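Local coordinates for FrnE protein (Deinococcus radiodurans, PDB 5CNW) that probably acts as a thiol-disulfide oxidoreductase of the DsbA-like thioredoxin family, with a CxxC disulfide at a helix start, at residues W24-K29 against L132-M137. Sequence-based numbering, arbitrary orientation.
Sequences WCYIGK and LLRAYM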
loop_
_atom_site.group_PDB
_atom_site.type_symbol
_atom_site.label_atom_id
_atom_site.label_comp_id
_atom_site.label_asym_id
_atom_site.label_seq_id
_atom_site.Cartn_x
_atom_site.Cartn_y
_atom_site.Cartn_z
ATOM N N TRP A 24 9.840 -2.019 -0.930
ATOM C CA TRP A 24 9.721 -1.771 0.503
ATOM C C TRP A 24 8.254 -1.702 0.922
ATOM O O TRP A 24 7.913 -1.973 2.081
ATOM C CB TRP A 24 10.470 -0.501 0.897
ATOM C CG TRP A 24 11.932 -0.751 1.042
ATOM C CD1 TRP A 24 12.931 -0.300 0.227
ATOM C CD2 TRP A 24 12.562 -1.565 2.039
ATOM N NE1 TRP A 24 14.147 -0.758 0.668
ATOM C CE2 TRP A 24 13.950 -1.534 1.784
ATOM C CE3 TRP A 24 12.090 -2.302 3.137
ATOM C CZ2 TRP A 24 14.870 -2.216 2.575
ATOM C CZ3 TRP A 24 13.003 -2.970 3.923
ATOM C CH2 TRP A 24 14.379 -2.925 3.639
ATOM N N CYS A 25 7.385 -1.365 -0.022
ATOM C CA CYS A 25 5.953 -1.317 0.252
ATOM C C CYS A 25 5.382 -2.713 0.488
ATOM O O CYS A 25 4.538 -2.900 1.362
ATOM C CB CYS A 25 5.208 -0.638 -0.890
ATOM S SG CYS A 25 5.652 1.104 -1.134
ATOM N N TYR A 26 5.839 -3.692 -0.287
ATOM C CA TYR A 26 5.394 -5.070 -0.120
ATOM C C TYR A 26 5.889 -5.648 1.214
ATOM O O TYR A 26 5.124 -6.289 1.946
ATOM C CB TYR A 26 5.902 -5.915 -1.300
ATOM C CG TYR A 26 5.093 -7.144 -1.645
ATOM C CD1 TYR A 26 3.987 -7.541 -0.892
ATOM C CD2 TYR A 26 5.429 -7.906 -2.764
ATOM C CE1 TYR A 26 3.253 -8.680 -1.239
ATOM C CE2 TYR A 26 4.704 -9.026 -3.110
ATOM C CZ TYR A 26 3.621 -9.406 -2.360
ATOM O OH TYR A 26 2.912 -10.525 -2.727
ATOM N N ILE A 27 7.163 -5.405 1.525
ATOM C CA ILE A 27 7.741 -5.767 2.821
ATOM C C ILE A 27 6.928 -5.106 3.945
ATOM O O ILE A 27 6.567 -5.755 4.924
ATOM C CB ILE A 27 9.237 -5.362 2.902
ATOM C CG1 ILE A 27 10.057 -6.278 1.982
ATOM C CG2 ILE A 27 9.744 -5.401 4.373
ATOM C CD1 ILE A 27 11.467 -5.766 1.647
ATOM N N GLY A 28 6.609 -3.829 3.775
ATOM C CA GLY A 28 5.836 -3.097 4.766
ATOM C C GLY A 28 4.429 -3.630 4.949
ATOM O O GLY A 28 3.891 -3.640 6.071
ATOM N N LYS A 29 3.825 -4.069 3.847
ATOM C CA LYS A 29 2.499 -4.674 3.912
ATOM C C LYS A 29 2.530 -5.911 4.802
ATOM O O LYS A 29 1.677 -6.067 5.673
ATOM C CB LYS A 29 1.997 -5.040 2.514
ATOM C CG LYS A 29 0.559 -5.604 2.455
ATOM C CD LYS A 29 0.100 -5.713 0.985
ATOM C CE LYS A 29 -1.398 -6.049 0.854
ATOM N NZ LYS A 29 -1.730 -7.443 1.296
ATOM N N LEU A 132 -1.326 -7.435 -7.280
ATOM C CA LEU A 132 -0.482 -6.601 -8.128
ATOM C C LEU A 132 0.953 -6.531 -7.613
ATOM O O LEU A 132 1.897 -6.510 -8.401
ATOM C CB LEU A 132 -1.086 -5.208 -8.243
ATOM C CG LEU A 132 -2.306 -5.200 -9.180
ATOM C CD1 LEU A 132 -3.189 -3.981 -8.911
ATOM C CD2 LEU A 132 -1.835 -5.215 -10.626
ATOM N N LEU A 133 1.123 -6.487 -6.301
ATOM C CA LEU A 133 2.470 -6.505 -5.743
ATOM C C LEU A 133 3.190 -7.800 -6.134
ATOM O O LEU A 133 4.356 -7.783 -6.534
ATOM C CB LEU A 133 2.423 -6.350 -4.205
ATOM C CG LEU A 133 2.074 -4.936 -3.714
ATOM C CD1 LEU A 133 1.685 -4.967 -2.237
ATOM C CD2 LEU A 133 3.233 -3.977 -3.929
ATOM N N ARG A 134 2.493 -8.923 -6.003
ATOM C CA ARG A 134 3.068 -10.213 -6.358
ATOM C C ARG A 134 3.398 -10.252 -7.848
ATOM O O ARG A 134 4.475 -10.707 -8.253
ATOM C CB ARG A 134 2.113 -11.356 -6.010
ATOM C CG ARG A 134 2.567 -12.698 -6.568
ATOM C CD ARG A 134 1.585 -13.799 -6.272
ATOM N NE ARG A 134 1.605 -14.111 -4.858
ATOM C CZ ARG A 134 2.508 -14.899 -4.285
ATOM N NH1 ARG A 134 3.466 -15.466 -5.015
ATOM N NH2 ARG A 134 2.446 -15.122 -2.976
ATOM N N ALA A 135 2.456 -9.776 -8.654
ATOM C CA ALA A 135 2.624 -9.778 -10.096
ATOM C C ALA A 135 3.860 -8.972 -10.509
ATOM O O ALA A 135 4.623 -9.364 -11.390
ATOM C CB ALA A 135 1.357 -9.218 -10.771
ATOM N N TYR A 136 4.046 -7.834 -9.864
ATOM C CA TYR A 136 5.158 -6.957 -10.164
ATOM C C TYR A 136 6.490 -7.496 -9.644
ATOM O O TYR A 136 7.458 -7.597 -10.387
ATOM C CB TYR A 136 4.898 -5.564 -9.573
ATOM C CG TYR A 136 5.910 -4.520 -9.998
ATOM C CD1 TYR A 136 7.155 -4.419 -9.365
ATOM C CD2 TYR A 136 5.620 -3.629 -11.021
ATOM C CE1 TYR A 136 8.092 -3.473 -9.754
ATOM C CE2 TYR A 136 6.551 -2.667 -11.419
ATOM C CZ TYR A 136 7.782 -2.599 -10.776
ATOM O OH TYR A 136 8.691 -1.652 -11.169
ATOM N N MET A 137 6.531 -7.838 -8.357
ATOM C CA MET A 137 7.798 -8.111 -7.679
ATOM C C MET A 137 8.311 -9.528 -7.872
ATOM O O MET A 137 9.514 -9.768 -7.800
ATOM C CB MET A 137 7.649 -7.839 -6.177
ATOM C CG MET A 137 8.771 -7.001 -5.603
ATOM S SD MET A 137 8.775 -5.308 -6.212
ATOM C CE MET A 137 7.226 -4.690 -5.591
#
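Tyr26 lays one face of its ring on the side chain of Leu133: Leu133 CB sits 3.5 Å from the ring centroid, just 4° off the normal, a CH-pi contact almost over the centre. The ring reaches across to the other helix because chi1 (-154°) turns CG away from the backbone N, and the two side chains run past each other, pointing opposite ways. At the ring's edge, Tyr26 CD2 lies 4.1 Å from Met137 CB. Further out, Tyr26 OH passes 3.5 Å from Arg134 CB and finds its hydrogen-bond partner in Glu130. Lys29 runs extended until chi4, its CD resting 3.7 Å from Leu133 CD1, and its NZ forms salt bridges with Glu33, Glu130 and Asp126. Cutting Tyr26 back to an alanine would probably uncover Leu133 CB and cost Glu130 a hydrogen bond, leaving it with Lys29. No hydrogen bond crosses between the two segments, whose short axes come within 10.6 Å, their directions 138° apart. The contact joins helix 23-38, whose first turn holds Cys25, disulfide-bonded to Cys22 just before it in a thioredoxin-like CxxC, to the C-terminal end of helix 125-137, itself backed by helices 110-121 and 146-156 through Leu132.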